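Local coordinates for protein N-methyltransferase (Streptoalloteichus sp. ATCC 53650, PDB 5BSZ) that is a sugar N-methyltransferase that probably moves a methyl group from S-adenosylmethionine to an amino sugar of the kedarcidin pathway, at residues S50-A55 and D109-L114; D98-D103 and A128-A133; G116-A121 and L144-W149. All coordinates share one frame; numbering follows the deposited sequence.

Contact 1: S50-A55 and D109-L114; sequences SLLDVA and DAVCCL. With SAH (S-adenosyl-L-homocysteine), chain B.
Leu52 and Cys112 sit on adjacent parallel strands in the middle of the Rossmann-like sheet of class I S-adenosylmethionine-dependent methyltransferases. Leu52 N donates to Ala110 O at 3.0 Å and Cys112 N to Leu52 O at 2.9 Å. The last bond of the series, Val54 N to Cys112 O, is 2.8 Å long and almost straight, 176° at the hydrogen. At the start of the strands, Ser50 and Asp109 exchange bonds: Ser50 OG, lodged between its own N and carbonyl carbon (chi1 64°), accepts Asp109 N at 2.7 Å. Asp109 OD2 takes Ser50 N from above the carboxylate plane, and the backbone N of Arg49 as well.

Leu51 divides its methyls on one face, CD1 toward Ala110 CB and CD2 against Cys112 SG at 4.0 Å, where Val37 (helix 30-44) and Leu62 (helix 60-65) also pack. On the other face Val54 CG2 meets Val111 CG1 at 3.9 Å, the two side chains slanting across each other. At the C-terminal strand ends, one water accepts from Leu114 N and lies close to Asp53 OD1 and Val54 O. The amino N of S-adenosyl-L-homocysteine donates to Ala55 O at 2.8 Å and weakly to Leu114 O at 3.4 Å.

Contact 2: D98-D103 and A128-A133; sequences DMFDFD and ARAVRA. With SAH (S-adenosyl-L-homocysteine), chain B.
Phe100 and Phe102 bring the loop onto two alanines of helix 124-135, and the contacts between side chains here are mainly apolar. Phe100 CD1 lies 3.8 Å from Ala130 CB; one turn along, Phe102 CE1 reaches Ala133 CB at the same 3.8 Å. Both methyl groups approach their rings obliquely. The small alanines allow a close approach of the backbones, with Met99 O lying near Ala130 CA and Ala133 CB. Phe102 also stacks on His137 and packs against Leu52 and Val54 of strand 50-54.

The polar and charged groups approach without bonding. The Arg129 guanidinium places one face over Phe100 O, which stands 3.3 Å above its plane near the rim. The angle is poor for a hydrogen bond, and the two deposited conformers of Arg129 make the contact approximate. Asp101 OD2 lies 4.3 Å from Arg129 NH1 but well out of the guanidinium plane, with no N-H pointing at it, leaving charge attraction alone; its salt bridge is to Arg136.

Hydrogen bonds shape the loop itself. Asp98 OD1 accepts Phe100 N at 3.0 Å, an Asx turn laid over a type I beta turn from Asp98 to Asp101.

The same oxygen grips the ligand: adenine N6 of S-adenosyl-L-homocysteine donates to Asp98 OD1 at 2.9 Å, 175° at the hydrogen, so two donors share this atom. Met99 N completes the pair, giving its proton to adenine N1 at 2.9 Å and 170°. A chi1 of 59° brings Met99 CG over the centre of the Phe100 ring, where it also touches the adenine. Such pairing of an acidic side chain with N6 and a backbone amide with N1 is a common way for class I methyltransferases to recognise adenine.

Contact 3: G116-A121 and L144-W149; sequences GSIAYA and LVIDPW. With SAH (S-adenosyl-L-homocysteine), chain B.
Asp147 O is gripped by two donors. Gly116 N reaches it at 2.9 Å, tilted from the carbonyl plane and bent to 135° at the hydrogen, while a water donates to it at 2.7 Å. That water accepts Ile118 N at 3.0 Å and so ties the residue just past strand 143-146 to the 3-10 segment 117-120. Gly116 has a positive phi of 71°, and its bare CA sits 3.6 Å from Trp149 N, a close passage of the two backbones.

Apolar contacts continue from there. Ile118 CG2 meets Ile146 CG2 at 3.8 Å, with the two side chains crossing at about a right angle. Ala119 CB presses on Trp149 CB at 3.4 Å, a tight methyl-to-methylene contact. With CG anti to the backbone N (chi1 -178°), the indole of Trp149 then leads away from the turn; its NE1 bonds to Ser185 OG, and the side chain comes within about 4 Å of the bound thymidine, nearest atom to nearest atom.

The other flank of the turn faces S-adenosyl-L-homocysteine. C8 of the adenine stands 3.5 Å above the plane of the Tyr120 ring, offset toward its rim. Ser117 OG is bonded to Leu114 O and lies near the ligand's C5'. Ile118 packs against Leu127, Ala130, Val131 and Met134 of helix 124-135 and Tyr216 of helix 213-222, while Pro148 touches both Tyr216 and Phe241 of strand 240-245.

In the fold
The three contacts, with centres 11 to 12 Å apart, frame one S-adenosyl-L-homocysteine at the C-terminal ends of the parallel strands: contact 1 meets its amino group, contact 2 its adenine edge, and contact 3 the C8 side of the adenine and C5'. Contacts 1 and 3 share the sheet, strand 110-113 lying beside 143-146 with a probable hydrogen bond from Val145 N to Val111 O at 2.8 Å. Contacts 1 and 2 join through Val54 CG1, 3.5 Å from Met99 CB. Contacts 2 and 3 meet where Val131 CG2 touches Ile118 CD1 at 3.6 Å. Gly16, Glu76 and Thr115 add further hydrogen bonds to the ligand, and contact 3 extends toward the thymidine pocket.

Contact 1: S50-A55 and D109-L114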
loop_
_atom_site.group_PDB
_atom_site.type_symbol
_atom_site.label_atom_id
_atom_site.label_comp_id
_atom_site.label_asym_id
_atom_site.label_seq_id
_atom_site.Cartn_x
_atom_site.Cartn_y
_atom_site.Cartn_z
ATOM N N SER A 50 5.268 34.122 -32.549
ATOM C CA SER A 50 5.448 33.935 -31.131
ATOM C C SER A 50 4.269 33.149 -30.548
ATOM O O SER A 50 3.125 33.326 -30.963
ATOM C CB SER A 50 5.580 35.259 -30.387
ATOM O OG SER A 50 4.423 36.035 -30.470
ATOM N N LEU A 51 4.603 32.291 -29.590
ATOM C CA LEU A 51 3.605 31.342 -29.022
ATOM C C LEU A 51 3.929 31.032 -27.567
ATOM O O LEU A 51 5.095 30.763 -27.197
ATOM C CB LEU A 51 3.580 30.050 -29.834
ATOM C CG LEU A 51 2.553 28.998 -29.344
ATOM C CD1 LEU A 51 1.909 28.294 -30.512
ATOM C CD2 LEU A 51 3.190 27.991 -28.424
ATOM N N LEU A 52 2.886 31.058 -26.739
ATOM C CA LEU A 52 2.955 30.557 -25.376
ATOM C C LEU A 52 2.099 29.292 -25.144
ATOM O O LEU A 52 0.932 29.278 -25.504
ATOM C CB LEU A 52 2.490 31.655 -24.444
ATOM C CG LEU A 52 2.276 31.230 -22.989
ATOM C CD1 LEU A 52 3.596 31.031 -22.271
ATOM C CD2 LEU A 52 1.404 32.128 -22.164
ATOM N N ASP A 53 2.725 28.222 -24.655
ATOM C CA ASP A 53 2.040 26.963 -24.312
ATOM C C ASP A 53 1.887 26.855 -22.792
ATOM O O ASP A 53 2.859 26.760 -22.016
ATOM C CB ASP A 53 2.758 25.762 -24.923
ATOM C CG ASP A 53 2.028 24.422 -24.695
ATOM O OD1 ASP A 53 0.784 24.462 -24.524
ATOM O OD2 ASP A 53 2.717 23.364 -24.704
ATOM N N VAL A 54 0.628 26.905 -22.361
ATOM C CA VAL A 54 0.232 26.965 -20.955
ATOM C C VAL A 54 -0.088 25.551 -20.440
ATOM O O VAL A 54 -0.894 24.844 -21.031
ATOM C CB VAL A 54 -0.984 27.880 -20.757
ATOM C CG1 VAL A 54 -1.421 27.899 -19.310
ATOM C CG2 VAL A 54 -0.665 29.285 -21.263
ATOM N N ALA A 55 0.581 25.179 -19.340
ATOM C CA ALA A 55 0.643 23.804 -18.808
ATOM C C ALA A 55 1.306 22.869 -19.781
ATOM O O ALA A 55 0.753 21.835 -20.124
ATOM C CB ALA A 55 -0.726 23.286 -18.350
ATOM N N ASP A 109 1.724 36.093 -30.372
ATOM C CA ASP A 109 0.751 35.964 -31.459
ATOM C C ASP A 109 -0.309 34.868 -31.197
ATOM O O ASP A 109 -1.434 34.980 -31.635
ATOM C CB ASP A 109 1.460 35.607 -32.764
ATOM C CG ASP A 109 2.411 36.751 -33.228
ATOM O OD1 ASP A 109 1.998 37.881 -32.997
ATOM O OD2 ASP A 109 3.547 36.518 -33.689
ATOM N N ALA A 110 0.090 33.822 -30.487
ATOM C CA ALA A 110 -0.812 32.689 -30.130
ATOM C C ALA A 110 -0.569 32.197 -28.701
ATOM O O ALA A 110 0.570 32.209 -28.184
ATOM C CB ALA A 110 -0.562 31.535 -31.065
ATOM N N VAL A 111 -1.647 31.760 -28.061
ATOM C CA VAL A 111 -1.556 31.073 -26.759
ATOM C C VAL A 111 -2.316 29.728 -26.890
ATOM O O VAL A 111 -3.470 29.658 -27.376
ATOM C CB VAL A 111 -2.119 31.950 -25.624
ATOM C CG1 VAL A 111 -2.136 31.222 -24.279
ATOM C CG2 VAL A 111 -1.336 33.265 -25.435
ATOM N N CYS A 112 -1.684 28.646 -26.443
ATOM C CA CYS A 112 -2.402 27.376 -26.440
ATOM C C CYS A 112 -2.378 26.696 -25.080
ATOM O O CYS A 112 -1.498 26.928 -24.228
ATOM C CB CYS A 112 -1.914 26.456 -27.565
ATOM S SG CYS A 112 -0.172 25.982 -27.450
ATOM N N CYS A 113 -3.368 25.833 -24.873
ATOM C CA CYS A 113 -3.382 24.964 -23.709
ATOM C C CYS A 113 -3.922 23.610 -24.181
ATOM O O CYS A 113 -5.074 23.530 -24.644
ATOM C CB CYS A 113 -4.306 25.601 -22.684
ATOM S SG CYS A 113 -4.417 24.681 -21.127
ATOM N N LEU A 114 -3.085 22.589 -24.114
ATOM C CA LEU A 114 -3.324 21.383 -24.887
ATOM C C LEU A 114 -3.688 20.176 -24.015
ATOM O O LEU A 114 -3.444 20.181 -22.814
ATOM C CB LEU A 114 -2.090 21.064 -25.720
ATOM C CG LEU A 114 -1.721 22.146 -26.731
ATOM C CD1 LEU A 114 -0.476 21.746 -27.492
ATOM C CD2 LEU A 114 -2.856 22.405 -27.707
HETATM N N SAH B . -0.105 20.225 -22.261
HETATM C CA SAH B . 0.785 19.081 -21.834
HETATM C CB SAH B . 0.636 18.677 -20.351
HETATM C CG SAH B . -0.118 17.438 -19.932
HETATM S SD SAH B . -0.199 17.041 -18.219
HETATM C C SAH B . 0.567 18.017 -22.868
HETATM O O SAH B . -0.314 18.051 -23.718
HETATM O OXT SAH B . 1.382 17.152 -22.972
HETATM C "C5'" SAH B . -0.987 18.419 -17.430
HETATM C "C4'" SAH B . 0.082 19.420 -16.949
HETATM O "O4'" SAH B . -0.540 20.580 -16.365
HETATM C "C3'" SAH B . 0.966 18.864 -15.837
HETATM O "O3'" SAH B . 2.315 18.955 -16.285
HETATM C "C2'" SAH B . 0.789 19.752 -14.615
HETATM O "O2'" SAH B . 2.031 19.981 -13.903
HETATM C "C1'" SAH B . 0.206 20.996 -15.233
HETATM N N9 SAH B . -0.657 21.796 -14.343
HETATM C C8 SAH B . -1.594 21.340 -13.458
HETATM N N7 SAH B . -2.165 22.376 -12.804
HETATM C C5 SAH B . -1.550 23.500 -13.258
HETATM C C6 SAH B . -1.670 24.925 -12.963
HETATM N N6 SAH B . -2.590 25.262 -12.040
HETATM N N1 SAH B . -0.884 25.773 -13.667
HETATM C C2 SAH B . 0.030 25.360 -14.550
HETATM N N3 SAH B . 0.205 24.070 -14.886
HETATM C C4 SAH B . -0.553 23.124 -14.280
HETATM O O HOH W 1 -0.610 22.962 -23.005
#

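Contact 2: D98-D103 and A128-A133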
loop_
_atom_site.group_PDB
_atom_site.type_symbol
_atom_site.label_atom_id
_atom_site.label_comp_id
_atom_site.label_asym_id
_atom_site.label_seq_id
_atom_site.Cartn_x
_atom_site.Cartn_y
_atom_site.Cartn_z
ATOM N N ASP A 98 0.974 29.542 -12.237
ATOM C CA ASP A 98 -0.373 29.020 -12.159
ATOM C C ASP A 98 -1.188 29.526 -13.348
ATOM O O ASP A 98 -1.412 30.739 -13.533
ATOM C CB ASP A 98 -0.999 29.449 -10.842
ATOM C CG ASP A 98 -2.386 28.874 -10.635
ATOM O OD1 ASP A 98 -2.902 28.069 -11.473
ATOM O OD2 ASP A 98 -2.988 29.381 -9.670
ATOM N N MET A 99 -1.648 28.567 -14.137
ATOM C CA MET A 99 -2.416 28.858 -15.361
ATOM C C MET A 99 -3.652 29.663 -15.044
ATOM O O MET A 99 -4.195 30.331 -15.923
ATOM C CB MET A 99 -2.826 27.548 -16.100
ATOM C CG MET A 99 -3.672 26.591 -15.285
ATOM S SD MET A 99 -4.016 24.899 -15.950
ATOM C CE MET A 99 -4.695 25.575 -17.406
ATOM N N PHE A 100 -4.137 29.573 -13.810
ATOM C CA PHE A 100 -5.357 30.253 -13.417
ATOM C C PHE A 100 -5.197 31.738 -13.188
ATOM O O PHE A 100 -6.191 32.461 -13.221
ATOM C CB PHE A 100 -6.004 29.592 -12.191
ATOM C CG PHE A 100 -6.379 28.192 -12.486
ATOM C CD1 PHE A 100 -7.266 27.938 -13.513
ATOM C CD2 PHE A 100 -5.739 27.150 -11.865
ATOM C CE1 PHE A 100 -7.536 26.650 -13.870
ATOM C CE2 PHE A 100 -6.025 25.848 -12.223
ATOM C CZ PHE A 100 -6.921 25.611 -13.215
ATOM N N ASP A 101 -3.980 32.166 -12.891
ATOM C CA ASP A 101 -3.720 33.587 -12.697
ATOM C C ASP A 101 -2.203 33.805 -12.789
ATOM O O ASP A 101 -1.444 33.440 -11.868
ATOM C CB ASP A 101 -4.295 34.008 -11.351
ATOM C CG ASP A 101 -4.135 35.511 -11.107
ATOM O OD1 ASP A 101 -3.571 35.896 -10.077
ATOM O OD2 ASP A 101 -4.414 36.263 -12.047
ATOM N N PHE A 102 -1.750 34.163 -13.981
ATOM C CA PHE A 102 -0.329 34.385 -14.244
ATOM C C PHE A 102 -0.255 35.664 -15.130
ATOM O O PHE A 102 -1.245 36.092 -15.744
ATOM C CB PHE A 102 0.334 33.173 -14.936
ATOM C CG PHE A 102 -0.143 32.920 -16.339
ATOM C CD1 PHE A 102 -1.261 32.141 -16.598
ATOM C CD2 PHE A 102 0.542 33.462 -17.428
ATOM C CE1 PHE A 102 -1.732 31.957 -17.888
ATOM C CE2 PHE A 102 0.084 33.275 -18.713
ATOM C CZ PHE A 102 -1.051 32.511 -18.956
ATOM N N ASP A 103 0.927 36.249 -15.190
ATOM C CA ASP A 103 1.167 37.463 -15.998
ATOM C C ASP A 103 2.664 37.498 -16.247
ATOM O O ASP A 103 3.466 37.530 -15.332
ATOM C CB ASP A 103 0.697 38.693 -15.221
ATOM C CG ASP A 103 -0.782 38.935 -15.406
ATOM O OD1 ASP A 103 -1.177 39.261 -16.552
ATOM O OD2 ASP A 103 -1.552 38.764 -14.424
ATOM N N ALA A 128 -13.220 30.385 -16.749
ATOM C CA ALA A 128 -13.197 31.772 -17.233
ATOM C C ALA A 128 -11.948 32.491 -16.777
ATOM O O ALA A 128 -11.371 33.219 -17.600
ATOM C CB ALA A 128 -14.479 32.559 -16.877
ATOM N N ARG A 129 -11.476 32.272 -15.552
ATOM C CA ARG A 129 -10.249 32.926 -15.097
ATOM C C ARG A 129 -9.009 32.516 -15.866
ATOM O O ARG A 129 -8.193 33.382 -16.245
ATOM C CB ARG A 129 -9.978 32.718 -13.604
ATOM C CG ARG A 129 -10.119 34.001 -12.810
ATOM C CD ARG A 129 -10.242 33.743 -11.319
ATOM N NE ARG A 129 -9.151 32.903 -10.876
ATOM C CZ ARG A 129 -8.042 33.348 -10.305
ATOM N NH1 ARG A 129 -7.852 34.649 -10.105
ATOM N NH2 ARG A 129 -7.131 32.468 -9.947
ATOM N N ALA A 130 -8.849 31.201 -16.072
ATOM C CA ALA A 130 -7.767 30.682 -16.936
ATOM C C ALA A 130 -7.818 31.283 -18.349
ATOM O O ALA A 130 -6.814 31.610 -18.931
ATOM C CB ALA A 130 -7.803 29.159 -17.061
ATOM N N VAL A 131 -8.990 31.336 -18.964
ATOM C CA VAL A 131 -9.089 31.788 -20.344
ATOM C C VAL A 131 -8.804 33.287 -20.411
ATOM O O VAL A 131 -8.167 33.777 -21.364
ATOM C CB VAL A 131 -10.470 31.428 -20.909
ATOM C CG1 VAL A 131 -10.671 32.048 -22.277
ATOM C CG2 VAL A 131 -10.587 29.895 -20.999
ATOM N N ARG A 132 -9.250 34.007 -19.392
ATOM C CA ARG A 132 -8.889 35.417 -19.299
ATOM C C ARG A 132 -7.381 35.641 -19.193
ATOM O O ARG A 132 -6.801 36.550 -19.835
ATOM C CB ARG A 132 -9.632 36.063 -18.139
ATOM C CG ARG A 132 -9.913 37.546 -18.319
ATOM C CD ARG A 132 -11.347 37.920 -17.871
ATOM N NE ARG A 132 -11.764 37.140 -16.696
ATOM C CZ ARG A 132 -12.862 36.375 -16.560
ATOM N NH1 ARG A 132 -13.806 36.263 -17.527
ATOM N NH2 ARG A 132 -12.985 35.705 -15.396
ATOM N N ALA A 133 -6.735 34.853 -18.342
ATOM C CA ALA A 133 -5.310 35.040 -18.138
ATOM C C ALA A 133 -4.576 34.738 -19.433
ATOM O O ALA A 133 -3.625 35.435 -19.716
ATOM C CB ALA A 133 -4.757 34.146 -17.036
HETATM N N SAH B . -0.105 20.225 -22.261
HETATM C CA SAH B . 0.785 19.081 -21.834
HETATM C CB SAH B . 0.636 18.677 -20.351
HETATM C CG SAH B . -0.118 17.438 -19.932
HETATM S SD SAH B . -0.199 17.041 -18.219
HETATM C C SAH B . 0.567 18.017 -22.868
HETATM O O SAH B . -0.314 18.051 -23.718
HETATM O OXT SAH B . 1.382 17.152 -22.972
HETATM C "C5'" SAH B . -0.987 18.419 -17.430
HETATM C "C4'" SAH B . 0.082 19.420 -16.949
HETATM O "O4'" SAH B . -0.540 20.580 -16.365
HETATM C "C3'" SAH B . 0.966 18.864 -15.837
HETATM O "O3'" SAH B . 2.315 18.955 -16.285
HETATM C "C2'" SAH B . 0.789 19.752 -14.615
HETATM O "O2'" SAH B . 2.031 19.981 -13.903
HETATM C "C1'" SAH B . 0.206 20.996 -15.233
HETATM N N9 SAH B . -0.657 21.796 -14.343
HETATM C C8 SAH B . -1.594 21.340 -13.458
HETATM N N7 SAH B . -2.165 22.376 -12.804
HETATM C C5 SAH B . -1.550 23.500 -13.258
HETATM C C6 SAH B . -1.670 24.925 -12.963
HETATM N N6 SAH B . -2.590 25.262 -12.040
HETATM N N1 SAH B . -0.884 25.773 -13.667
HETATM C C2 SAH B . 0.030 25.360 -14.550
HETATM N N3 SAH B . 0.205 24.070 -14.886
HETATM C C4 SAH B . -0.553 23.124 -14.280
#

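Contact 3: G116-A121 and L144-W149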
loop_
_atom_site.group_PDB
_atom_site.type_symbol
_atom_site.label_atom_id
_atom_site.label_comp_id
_atom_site.label_asym_id
_atom_site.label_seq_id
_atom_site.Cartn_x
_atom_site.Cartn_y
_atom_site.Cartn_z
ATOM N N GLY A 116 -6.447 18.768 -22.944
ATOM C CA GLY A 116 -7.425 18.915 -21.908
ATOM C C GLY A 116 -6.992 19.535 -20.617
ATOM O O GLY A 116 -7.715 19.416 -19.623
ATOM N N SER A 117 -5.786 20.115 -20.590
ATOM C CA SER A 117 -5.197 20.620 -19.366
ATOM C C SER A 117 -6.027 21.729 -18.715
ATOM O O SER A 117 -6.039 21.866 -17.485
ATOM C CB SER A 117 -3.779 21.122 -19.622
ATOM O OG SER A 117 -2.948 20.031 -19.961
ATOM N N ILE A 118 -6.829 22.418 -19.517
ATOM C CA ILE A 118 -7.630 23.484 -18.985
ATOM C C ILE A 118 -8.686 22.989 -17.983
ATOM O O ILE A 118 -9.132 23.761 -17.158
ATOM C CB ILE A 118 -8.233 24.495 -20.026
ATOM C CG1 ILE A 118 -8.398 25.889 -19.331
ATOM C CG2 ILE A 118 -9.481 23.988 -20.680
ATOM C CD1 ILE A 118 -8.578 27.048 -20.271
ATOM N N ALA A 119 -8.989 21.703 -18.031
ATOM C CA ALA A 119 -10.065 21.096 -17.223
ATOM C C ALA A 119 -9.557 20.673 -15.876
ATOM O O ALA A 119 -10.296 20.180 -15.039
ATOM C CB ALA A 119 -10.649 19.902 -17.980
ATOM N N TYR A 120 -8.331 21.029 -15.520
ATOM C CA TYR A 120 -8.037 21.234 -14.112
ATOM C C TYR A 120 -8.892 22.313 -13.440
ATOM O O TYR A 120 -9.047 22.293 -12.230
ATOM C CB TYR A 120 -6.545 21.576 -13.914
ATOM C CG TYR A 120 -5.555 20.434 -14.057
ATOM C CD1 TYR A 120 -4.909 19.895 -12.940
ATOM C CD2 TYR A 120 -5.283 19.869 -15.257
ATOM C CE1 TYR A 120 -3.980 18.874 -13.060
ATOM C CE2 TYR A 120 -4.384 18.829 -15.391
ATOM C CZ TYR A 120 -3.751 18.324 -14.298
ATOM O OH TYR A 120 -2.855 17.316 -14.497
ATOM N N ALA A 121 -9.463 23.234 -14.218
ATOM C CA ALA A 121 -10.403 24.181 -13.660
ATOM C C ALA A 121 -11.531 23.403 -13.017
ATOM O O ALA A 121 -12.075 22.505 -13.643
ATOM C CB ALA A 121 -10.952 25.093 -14.750
ATOM N N LEU A 144 -6.139 32.230 -29.568
ATOM C CA LEU A 144 -6.157 31.436 -28.346
ATOM C C LEU A 144 -6.718 30.074 -28.748
ATOM O O LEU A 144 -7.804 29.983 -29.346
ATOM C CB LEU A 144 -7.011 32.118 -27.300
ATOM C CG LEU A 144 -6.753 31.742 -25.838
ATOM C CD1 LEU A 144 -7.637 32.657 -25.002
ATOM C CD2 LEU A 144 -7.061 30.294 -25.526
ATOM N N VAL A 145 -5.918 29.044 -28.544
ATOM C CA VAL A 145 -6.290 27.659 -28.919
ATOM C C VAL A 145 -6.392 26.761 -27.687
ATOM O O VAL A 145 -5.414 26.478 -26.973
ATOM C CB VAL A 145 -5.285 27.042 -29.900
ATOM C CG1 VAL A 145 -5.701 25.696 -30.413
ATOM C CG2 VAL A 145 -4.990 27.951 -31.089
ATOM N N ILE A 146 -7.596 26.251 -27.467
ATOM C CA ILE A 146 -7.855 25.301 -26.349
ATOM C C ILE A 146 -8.246 23.935 -26.895
ATOM O O ILE A 146 -9.172 23.827 -27.721
ATOM C CB ILE A 146 -9.001 25.818 -25.487
ATOM C CG1 ILE A 146 -8.623 27.166 -24.884
ATOM C CG2 ILE A 146 -9.356 24.802 -24.403
ATOM C CD1 ILE A 146 -9.784 27.869 -24.212
ATOM N N ASP A 147 -7.439 22.943 -26.525
ATOM C CA ASP A 147 -7.734 21.542 -26.745
ATOM C C ASP A 147 -8.496 21.084 -25.492
ATOM O O ASP A 147 -7.897 20.817 -24.449
ATOM C CB ASP A 147 -6.438 20.737 -26.920
ATOM C CG ASP A 147 -6.682 19.237 -27.186
ATOM O OD1 ASP A 147 -7.853 18.846 -27.462
ATOM O OD2 ASP A 147 -5.695 18.451 -27.076
ATOM N N PRO A 148 -9.827 21.103 -25.561
ATOM C CA PRO A 148 -10.663 20.894 -24.395
ATOM C C PRO A 148 -10.583 19.455 -23.916
ATOM O O PRO A 148 -10.144 18.573 -24.656
ATOM C CB PRO A 148 -12.078 21.218 -24.919
ATOM C CG PRO A 148 -12.024 20.711 -26.307
ATOM C CD PRO A 148 -10.633 21.075 -26.793
ATOM N N TRP A 149 -10.945 19.237 -22.661
ATOM C CA TRP A 149 -11.214 17.863 -22.189
ATOM C C TRP A 149 -12.635 17.527 -22.658
ATOM O O TRP A 149 -13.317 18.390 -23.292
ATOM C CB TRP A 149 -11.082 17.826 -20.657
ATOM C CG TRP A 149 -11.294 16.461 -20.044
ATOM C CD1 TRP A 149 -12.226 16.149 -19.096
ATOM C CD2 TRP A 149 -10.624 15.227 -20.349
ATOM N NE1 TRP A 149 -12.164 14.827 -18.791
ATOM C CE2 TRP A 149 -11.198 14.229 -19.554
ATOM C CE3 TRP A 149 -9.585 14.871 -21.199
ATOM C CZ2 TRP A 149 -10.778 12.898 -19.594
ATOM C CZ3 TRP A 149 -9.155 13.547 -21.218
ATOM C CH2 TRP A 149 -9.777 12.568 -20.443
HETATM N N SAH B . -0.105 20.225 -22.261
HETATM C CA SAH B . 0.785 19.081 -21.834
HETATM C CB SAH B . 0.636 18.677 -20.351
HETATM C CG SAH B . -0.118 17.438 -19.932
HETATM S SD SAH B . -0.199 17.041 -18.219
HETATM C C SAH B . 0.567 18.017 -22.868
HETATM O O SAH B . -0.314 18.051 -23.718
HETATM O OXT SAH B . 1.382 17.152 -22.972
HETATM C "C5'" SAH B . -0.987 18.419 -17.430
HETATM C "C4'" SAH B . 0.082 19.420 -16.949
HETATM O "O4'" SAH B . -0.540 20.580 -16.365
HETATM C "C3'" SAH B . 0.966 18.864 -15.837
HETATM O "O3'" SAH B . 2.315 18.955 -16.285
HETATM C "C2'" SAH B . 0.789 19.752 -14.615
HETATM O "O2'" SAH B . 2.031 19.981 -13.903
HETATM C "C1'" SAH B . 0.206 20.996 -15.233
HETATM N N9 SAH B . -0.657 21.796 -14.343
HETATM C C8 SAH B . -1.594 21.340 -13.458
HETATM N N7 SAH B . -2.165 22.376 -12.804
HETATM C C5 SAH B . -1.550 23.500 -13.258
HETATM C C6 SAH B . -1.670 24.925 -12.963
HETATM N N6 SAH B . -2.590 25.262 -12.040
HETATM N N1 SAH B . -0.884 25.773 -13.667
HETATM C C2 SAH B . 0.030 25.360 -14.550
HETATM N N3 SAH B . 0.205 24.070 -14.886
HETATM C C4 SAH B . -0.553 23.124 -14.280
HETATM O O HOH W 2 -6.706 22.348 -22.553
#